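Side-chain contacts in enoyl-CoA hydratase/isomerase (Mycobacterium abscessus, PDB 3QXZ), which probably hydrates 2-enoyl-CoA thioesters or shifts their double bond, as enzymes of the crotonase-type enoyl-CoA hydratase/isomerase family do: residues 116-121 and 177-182; 160-165 and 171-176. One frame throughout, in Å; residues are numbered along the deposited sequence. Where two conformers were deposited one is given.

Contact 1. Residues 116-121 and 177-182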
ATOM      1  N   LEU A 116      -3.691   9.805  15.660  1.00  8.44           N
ATOM      2  CA  LEU A 116      -3.094   8.979  16.721  1.00  9.00           C
ATOM      3  C   LEU A 116      -3.523   7.515  16.634  1.00  8.31           C
ATOM      4  O   LEU A 116      -2.730   6.616  16.952  1.00  8.66           O
ATOM      5  CB  LEU A 116      -3.378   9.519  18.119  1.00 10.25           C
ATOM      6  CG  LEU A 116      -2.630  10.803  18.383  1.00 13.06           C
ATOM      7  CD1 LEU A 116      -3.119  11.363  19.676  1.00 15.99           C
ATOM      8  CD2 LEU A 116      -1.108  10.638  18.399  1.00 14.39           C
ATOM      9  N   ALA A 117      -4.760   7.251  16.232  1.00  7.61           N
ATOM     10  CA  ALA A 117      -5.188   5.859  16.044  1.00  7.74           C
ATOM     11  C   ALA A 117      -4.396   5.177  14.937  1.00  7.63           C
ATOM     12  O   ALA A 117      -4.149   3.954  15.003  1.00  7.84           O
ATOM     13  CB  ALA A 117      -6.677   5.792  15.759  1.00  8.74           C
ATOM     14  N   LEU A 118      -3.965   5.965  13.946  1.00  7.06           N
ATOM     15  CA  LEU A 118      -3.152   5.416  12.852  1.00  7.06           C
ATOM     16  C   LEU A 118      -1.770   4.952  13.312  1.00  7.64           C
ATOM     17  O   LEU A 118      -1.078   4.290  12.548  1.00  8.31           O
ATOM     18  CB  LEU A 118      -3.010   6.409  11.703  1.00  7.20           C
ATOM     19  CG  LEU A 118      -4.288   6.847  10.998  1.00  7.72           C
ATOM     20  CD1 LEU A 118      -3.908   7.825   9.878  1.00  8.50           C
ATOM     21  CD2 LEU A 118      -5.128   5.671  10.442  1.00  8.29           C
ATOM     22  N   HIS A 119      -1.351   5.273  14.546  1.00  7.13           N
ATOM     23  CA  HIS A 119      -0.054   4.771  15.027  1.00  7.41           C
ATOM     24  C   HIS A 119      -0.135   3.308  15.428  1.00  7.04           C
ATOM     25  O   HIS A 119       0.908   2.648  15.517  1.00  7.91           O
ATOM     26  CB  HIS A 119       0.432   5.550  16.243  1.00  7.67           C
ATOM     27  CG  HIS A 119       0.796   6.966  15.960  1.00  7.44           C
ATOM     28  ND1 HIS A 119       1.285   7.793  16.941  1.00 11.13           N
ATOM     29  CD2 HIS A 119       0.751   7.695  14.822  1.00  9.24           C
ATOM     30  CE1 HIS A 119       1.536   8.983  16.415  1.00 10.37           C
ATOM     31  NE2 HIS A 119       1.214   8.952  15.136  1.00 10.71           N
ATOM     32  N   ALA A 120      -1.335   2.810  15.733  1.00  7.12           N
ATOM     33  CA  ALA A 120      -1.486   1.439  16.224  1.00  7.23           C
ATOM     34  C   ALA A 120      -1.183   0.417  15.121  1.00  6.67           C
ATOM     35  O   ALA A 120      -1.300   0.707  13.921  1.00  6.97           O
ATOM     36  CB  ALA A 120      -2.901   1.206  16.778  1.00  8.02           C
ATOM     37  N   ASP A 121      -0.785  -0.786  15.527  1.00  6.95           N
ATOM     38  CA  ASP A 121      -0.553  -1.859  14.553  1.00  6.97           C
ATOM     39  C   ASP A 121      -1.833  -2.285  13.858  1.00  7.02           C
ATOM     40  O   ASP A 121      -1.843  -2.582  12.655  1.00  8.09           O
ATOM     41  CB  ASP A 121       0.068  -3.054  15.269  1.00  7.43           C
ATOM     42  CG  ASP A 121       1.348  -2.700  15.963  1.00  7.55           C
ATOM     43  OD1 ASP A 121       2.241  -2.132  15.286  1.00  8.03           O
ATOM     44  OD2 ASP A 121       1.470  -2.967  17.180  1.00  7.66           O
ATOM     45  N   THR A 177     -10.297  -0.165   2.249  1.00  9.50           N
ATOM     46  CA  THR A 177      -9.090   0.489   1.742  1.00  8.98           C
ATOM     47  C   THR A 177      -7.801   0.087   2.452  1.00  8.25           C
ATOM     48  O   THR A 177      -6.729   0.382   1.949  1.00  9.28           O
ATOM     49  CB  THR A 177      -9.222   2.011   1.818  1.00  9.50           C
ATOM     50  OG1 THR A 177      -9.442   2.409   3.174  1.00  9.35           O
ATOM     51  CG2 THR A 177     -10.360   2.491   0.911  1.00 11.52           C
ATOM     52  N   GLY A 178      -7.911  -0.601   3.583  1.00  7.35           N
ATOM     53  CA  GLY A 178      -6.744  -1.045   4.325  1.00  7.29           C
ATOM     54  C   GLY A 178      -6.377  -0.199   5.527  1.00  6.75           C
ATOM     55  O   GLY A 178      -5.395  -0.509   6.219  1.00  7.39           O
ATOM     56  N   LEU A 179      -7.148   0.850   5.809  1.00  7.27           N
ATOM     57  CA  LEU A 179      -6.884   1.682   6.990  1.00  6.96           C
ATOM     58  C   LEU A 179      -7.139   0.902   8.275  1.00  6.98           C
ATOM     59  O   LEU A 179      -6.418   1.052   9.273  1.00  8.34           O
ATOM     60  CB  LEU A 179      -7.755   2.947   6.931  1.00  6.93           C
ATOM     61  CG  LEU A 179      -7.520   4.016   8.014  1.00  8.45           C
ATOM     62  CD1 LEU A 179      -7.852   5.407   7.481  1.00  9.36           C
ATOM     63  CD2 LEU A 179      -8.278   3.758   9.329  1.00  9.71           C
ATOM     64  N   ALA A 180      -8.210   0.107   8.265  1.00  7.21           N
ATOM     65  CA  ALA A 180      -8.670  -0.650   9.430  1.00  8.50           C
ATOM     66  C   ALA A 180      -8.699  -2.124   9.109  1.00  8.31           C
ATOM     67  O   ALA A 180      -8.867  -2.531   7.952  1.00  9.08           O
ATOM     68  CB  ALA A 180     -10.074  -0.171   9.856  1.00  9.37           C
ATOM     69  N   ASN A 181      -8.560  -2.935  10.151  1.00  8.34           N
ATOM     70  CA  ASN A 181      -8.553  -4.380  10.015  1.00  8.21           C
ATOM     71  C   ASN A 181      -9.940  -4.977   9.959  1.00  9.35           C
ATOM     72  O   ASN A 181     -10.159  -5.989   9.296  1.00 11.51           O
ATOM     73  CB  ASN A 181      -7.733  -5.005  11.152  1.00  8.48           C
ATOM     74  CG  ASN A 181      -6.309  -4.535  11.132  1.00  7.09           C
ATOM     75  OD1 ASN A 181      -6.002  -3.393  11.495  1.00  8.03           O
ATOM     76  ND2 ASN A 181      -5.423  -5.415  10.665  1.00  7.89           N
ATOM     77  N   ARG A 182     -10.855  -4.369  10.692  1.00  9.61           N
ATOM     78  CA  ARG A 182     -12.200  -4.910  10.863  1.00 10.21           C
ATOM     79  C   ARG A 182     -13.126  -3.787  11.287  1.00 10.18           C
ATOM     80  O   ARG A 182     -12.693  -2.815  11.933  1.00  9.68           O
ATOM     81  CB  ARG A 182     -12.186  -6.014  11.946  1.00 11.88           C
ATOM     82  CG  ARG A 182     -13.492  -6.823  12.055  1.00 13.56           C
ATOM     83  CD  ARG A 182     -13.367  -7.930  13.072  1.00 18.98           C
ATOM     84  NE  ARG A 182     -14.523  -8.817  12.976  1.00 22.96           N
ATOM     85  CZ  ARG A 182     -14.802  -9.783  13.846  1.00 24.79           C
ATOM     86  NH1 ARG A 182     -14.005  -9.990  14.891  1.00 24.72           N
ATOM     87  NH2 ARG A 182     -15.887 -10.537  13.672  1.00 25.30           N
TER

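Contact 2. Residues 160-165 and 171-176. With K (potassium ion), chain E.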
ATOM      1  N   ALA A 160      -4.497  10.913  -0.381  1.00  6.55           N
ATOM      2  CA  ALA A 160      -4.653  12.292  -0.854  1.00  6.47           C
ATOM      3  C   ALA A 160      -6.093  12.760  -0.664  1.00  7.25           C
ATOM      4  O   ALA A 160      -6.331  13.910  -0.268  1.00  7.38           O
ATOM      5  CB  ALA A 160      -4.224  12.391  -2.320  1.00  7.62           C
ATOM      6  N   GLU A 161      -7.074  11.914  -0.981  1.00  7.05           N
ATOM      7  CA  GLU A 161      -8.469  12.333  -0.822  1.00  7.31           C
ATOM      8  C   GLU A 161      -8.746  12.657   0.650  1.00  7.17           C
ATOM      9  O   GLU A 161      -9.307  13.716   0.960  1.00  7.41           O
ATOM     10  CB  GLU A 161      -9.392  11.208  -1.266  1.00  7.52           C
ATOM     11  CG  GLU A 161     -10.864  11.536  -1.101  1.00 10.64           C
ATOM     12  CD  GLU A 161     -11.774  10.366  -1.423  1.00 13.49           C
ATOM     13  OE1 GLU A 161     -11.340   9.353  -1.987  1.00 11.48           O
ATOM     14  OE2 GLU A 161     -12.957  10.464  -1.055  1.00 18.39           O
ATOM     15  N   LEU A 162      -8.375  11.781   1.581  1.00  6.75           N
ATOM     16  CA  LEU A 162      -8.706  12.013   2.981  0.70  7.33           C
ATOM     17  C   LEU A 162      -7.958  13.231   3.522  1.00  7.05           C
ATOM     18  O   LEU A 162      -8.545  14.023   4.274  1.00  7.84           O
ATOM     19  CB  LEU A 162      -8.436  10.756   3.818  0.70  8.10           C
ATOM     20  CG  LEU A 162      -9.248   9.526   3.396  0.70  9.09           C
ATOM     21  CD1 LEU A 162      -9.007   8.354   4.354  0.70 10.68           C
ATOM     22  CD2 LEU A 162     -10.751   9.847   3.301  0.70 11.03           C
ATOM     23  N   LEU A 163      -6.696  13.419   3.132  1.00  7.11           N
ATOM     24  CA  LEU A 163      -5.895  14.537   3.695  1.00  7.46           C
ATOM     25  C   LEU A 163      -6.170  15.879   3.033  1.00  7.96           C
ATOM     26  O   LEU A 163      -6.165  16.916   3.716  1.00  8.36           O
ATOM     27  CB  LEU A 163      -4.405  14.223   3.612  1.00  7.71           C
ATOM     28  CG  LEU A 163      -3.971  12.946   4.350  1.00  7.04           C
ATOM     29  CD1 LEU A 163      -2.452  12.823   4.248  1.00  9.49           C
ATOM     30  CD2 LEU A 163      -4.445  12.949   5.804  1.00  9.37           C
ATOM     31  N   LEU A 164      -6.404  15.891   1.723  1.00  7.99           N
ATOM     32  CA  LEU A 164      -6.585  17.143   0.990  1.00  8.41           C
ATOM     33  C   LEU A 164      -8.019  17.628   1.043  1.00  9.11           C
ATOM     34  O   LEU A 164      -8.251  18.839   0.926  1.00  9.47           O
ATOM     35  CB  LEU A 164      -6.133  17.006  -0.469  1.00  7.97           C
ATOM     36  CG  LEU A 164      -4.658  16.718  -0.725  1.00  8.81           C
ATOM     37  CD1 LEU A 164      -4.366  16.549  -2.189  1.00  9.87           C
ATOM     38  CD2 LEU A 164      -3.785  17.858  -0.158  1.00 11.18           C
ATOM     39  N   THR A 165      -8.991  16.734   1.180  1.00  9.01           N
ATOM     40  CA  THR A 165     -10.382  17.191   1.275  1.00 10.42           C
ATOM     41  C   THR A 165     -10.859  17.233   2.718  1.00 10.23           C
ATOM     42  O   THR A 165     -11.820  17.941   3.015  1.00 10.95           O
ATOM     43  CB  THR A 165     -11.390  16.336   0.457  1.00 10.58           C
ATOM     44  OG1 THR A 165     -11.575  15.050   1.068  1.00 10.30           O
ATOM     45  CG2 THR A 165     -10.970  16.185  -0.994  1.00 12.48           C
ATOM     46  N   ALA A 171     -16.508   3.347   8.633  1.00 11.59           N
ATOM     47  CA  ALA A 171     -15.738   2.180   9.063  1.00 11.83           C
ATOM     48  C   ALA A 171     -15.570   1.152   7.955  1.00 11.91           C
ATOM     49  O   ALA A 171     -14.493   0.565   7.784  1.00 11.70           O
ATOM     50  CB  ALA A 171     -16.400   1.518  10.271  1.00 12.49           C
ATOM     51  N   GLN A 172     -16.645   0.926   7.195  1.00 11.82           N
ATOM     52  CA  GLN A 172     -16.584  -0.033   6.080  1.00 12.06           C
ATOM     53  C   GLN A 172     -15.561   0.384   5.018  1.00 11.23           C
ATOM     54  O   GLN A 172     -14.792  -0.440   4.537  1.00 11.14           O
ATOM     55  CB  GLN A 172     -17.982  -0.285   5.464  1.00 13.20           C
ATOM     56  CG  GLN A 172     -17.979  -1.248   4.266  1.00 18.25           C
ATOM     57  CD  GLN A 172     -17.587  -2.687   4.613  1.00 24.44           C
ATOM     58  OE1 GLN A 172     -17.704  -3.131   5.770  1.00 26.85           O
ATOM     59  NE2 GLN A 172     -17.130  -3.431   3.600  1.00 27.29           N
ATOM     60  N   ARG A 173     -15.560   1.664   4.644  1.00 11.20           N
ATOM     61  CA  ARG A 173     -14.564   2.111   3.687  0.50 10.59           C
ATOM     62  C   ARG A 173     -13.147   2.017   4.267  1.00 10.60           C
ATOM     63  O   ARG A 173     -12.214   1.690   3.536  1.00 10.28           O
ATOM     64  CB  ARG A 173     -14.856   3.510   3.158  0.50 10.72           C
ATOM     65  CG  ARG A 173     -14.037   3.825   1.924  0.50 10.98           C
ATOM     66  CD  ARG A 173     -14.158   5.267   1.517  0.50 12.00           C
ATOM     67  NE  ARG A 173     -13.278   5.496   0.383  0.50  9.07           N
ATOM     68  CZ  ARG A 173     -12.924   6.699  -0.048  0.50  9.27           C
ATOM     69  NH1 ARG A 173     -13.366   7.788   0.587  0.50  7.33           N
ATOM     70  NH2 ARG A 173     -12.117   6.799  -1.104  0.50  9.21           N
ATOM     71  N   ALA A 174     -13.000   2.248   5.572  1.00 10.19           N
ATOM     72  CA  ALA A 174     -11.699   2.084   6.219  1.00  9.86           C
ATOM     73  C   ALA A 174     -11.191   0.650   6.085  1.00  9.01           C
ATOM     74  O   ALA A 174      -9.996   0.425   5.838  1.00  9.48           O
ATOM     75  CB  ALA A 174     -11.783   2.510   7.666  1.00  9.44           C
ATOM     76  N   VAL A 175     -12.075  -0.337   6.233  1.00  9.02           N
ATOM     77  CA  VAL A 175     -11.664  -1.723   6.049  1.00  9.49           C
ATOM     78  C   VAL A 175     -11.370  -2.016   4.585  1.00  9.81           C
ATOM     79  O   VAL A 175     -10.352  -2.633   4.272  1.00 10.49           O
ATOM     80  CB  VAL A 175     -12.740  -2.708   6.576  1.00  9.40           C
ATOM     81  CG1 VAL A 175     -12.368  -4.140   6.260  1.00 11.15           C
ATOM     82  CG2 VAL A 175     -12.948  -2.522   8.066  1.00 11.41           C
ATOM     83  N   GLU A 176     -12.244  -1.565   3.682  1.00 10.14           N
ATOM     84  CA  GLU A 176     -12.073  -1.827   2.241  1.00 10.53           C
ATOM     85  C   GLU A 176     -10.741  -1.299   1.713  1.00 11.05           C
ATOM     86  O   GLU A 176     -10.118  -1.916   0.859  1.00 13.12           O
ATOM     87  CB  GLU A 176     -13.214  -1.202   1.428  1.00 12.15           C
ATOM     88  CG  GLU A 176     -14.555  -1.901   1.650  1.00 15.05           C
ATOM     89  CD  GLU A 176     -15.731  -1.099   1.142  1.00 19.22           C
ATOM     90  OE1 GLU A 176     -15.521   0.063   0.716  1.00 21.55           O
ATOM     91  OE2 GLU A 176     -16.871  -1.639   1.182  1.00 22.53           O
TER
HETATM   92  K     K E 263      -8.201  -2.908  -1.049  1.00 19.71           K
HETATM   93  O   HOH W   1      -8.410  -0.219  -1.748  1.00 23.21           O
HETATM   94  O   HOH W   2      -6.689  -4.512  -2.841  1.00 18.69           O
HETATM   95  O   HOH W   3      -7.554  -3.377   1.647  1.00 24.59           O

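Contact 1. Residues 116-121 and 177-182
The amide of N181 is the flat group of 177-182 nearest the 116-121 segment, its OD1 coming to 4.4 Å from D121 O. These two oxygens form no bond with each other; OD1 accepts from R123 N, while ND2 donates to E161 OE1 and A157 O of the second subunit. In the second flat group, D121, CB points away from 177-182, and the carboxylate spends OD1 on W217 NE1 and OD2 on V101 N and K213 NZ. The apolar part of the contact is one methyl against a fork. L118 CD2 lies 3.8 Å from both L179 CG and L179 CD2, with L179 CD1 slightly farther at 4.0 Å, and the two side chains cross at about a right angle. With L179 CG anti to its own backbone N (chi1 -174°), the fork is brought up to that methyl. These pieces belong to the crotonase-like fold: a type I turn, A117 to A120, closed by A120 N to A117 O at 3.1 Å, leads from helix 112-117 into strand 122-126, and a Schellman motif at G178 ends helix 171-177 before strand 182-184. The guanidinium of R123 ties both links, NH1 donating to A117 O and A120 O and NE to L179 O.

Contact 2. Residues 160-165 and 171-176
R173 grips E161 end-on, each terminal nitrogen taking one carboxylate oxygen in the conformer described. NH2 donates to E161 OE1 at 2.8 Å, almost straight at 178°, on the syn side but tilted from the carboxylate plane, while the NH1 bond to E161 OE2 is longer at 3.2 Å and arrives from above that plane. The acid meets the guanidinium at its edge, yet the two planes are turned 44° apart, so this salt bridge is twisted and unequal. R173 spans the gap between the helices as an extended chain with CG anti to its backbone N (chi1 -165°). L162 CD2 lies obliquely beside R173 NH1 at 4.3 Å. One layer out, the acid has a second donor from the third subunit. At the E161 backbone, T165 OG1 bonds E161 O at 2.6 Å, opposite the face used by T165 N. E176 O binds a potassium ion at 2.9 Å with three waters; E176 O of both other subunits binds it too, placing the ion where the trimer's copies meet. The bridge joins helix 151-165 to helix 171-177, whose A171 and A174 rest on L125 of strand 122-126 and whose V175 packs on C183 of strand 182-184.

Overall arrangement
Contact 2 is nested along the chain inside the loop that contact 1 closes: 116-121 comes first, then 160-165, 171-176 and 177-182. Their centres lie about 11 Å apart. Helix 171-177 connects them, since its C-terminal end leads into 177-182, the second segment of contact 1, where A180 N probably bonds A174 O (3.0 Å). Contact 1 is more central, its centre about 7 Å from the chain centre, beside the neighbouring parallel strands 122-126 and 182-184; the centre of contact 2 lies about 17 Å out. A residue of contact 1 in one copy meets one of contact 2 in another, so both contribute to the trimer interface.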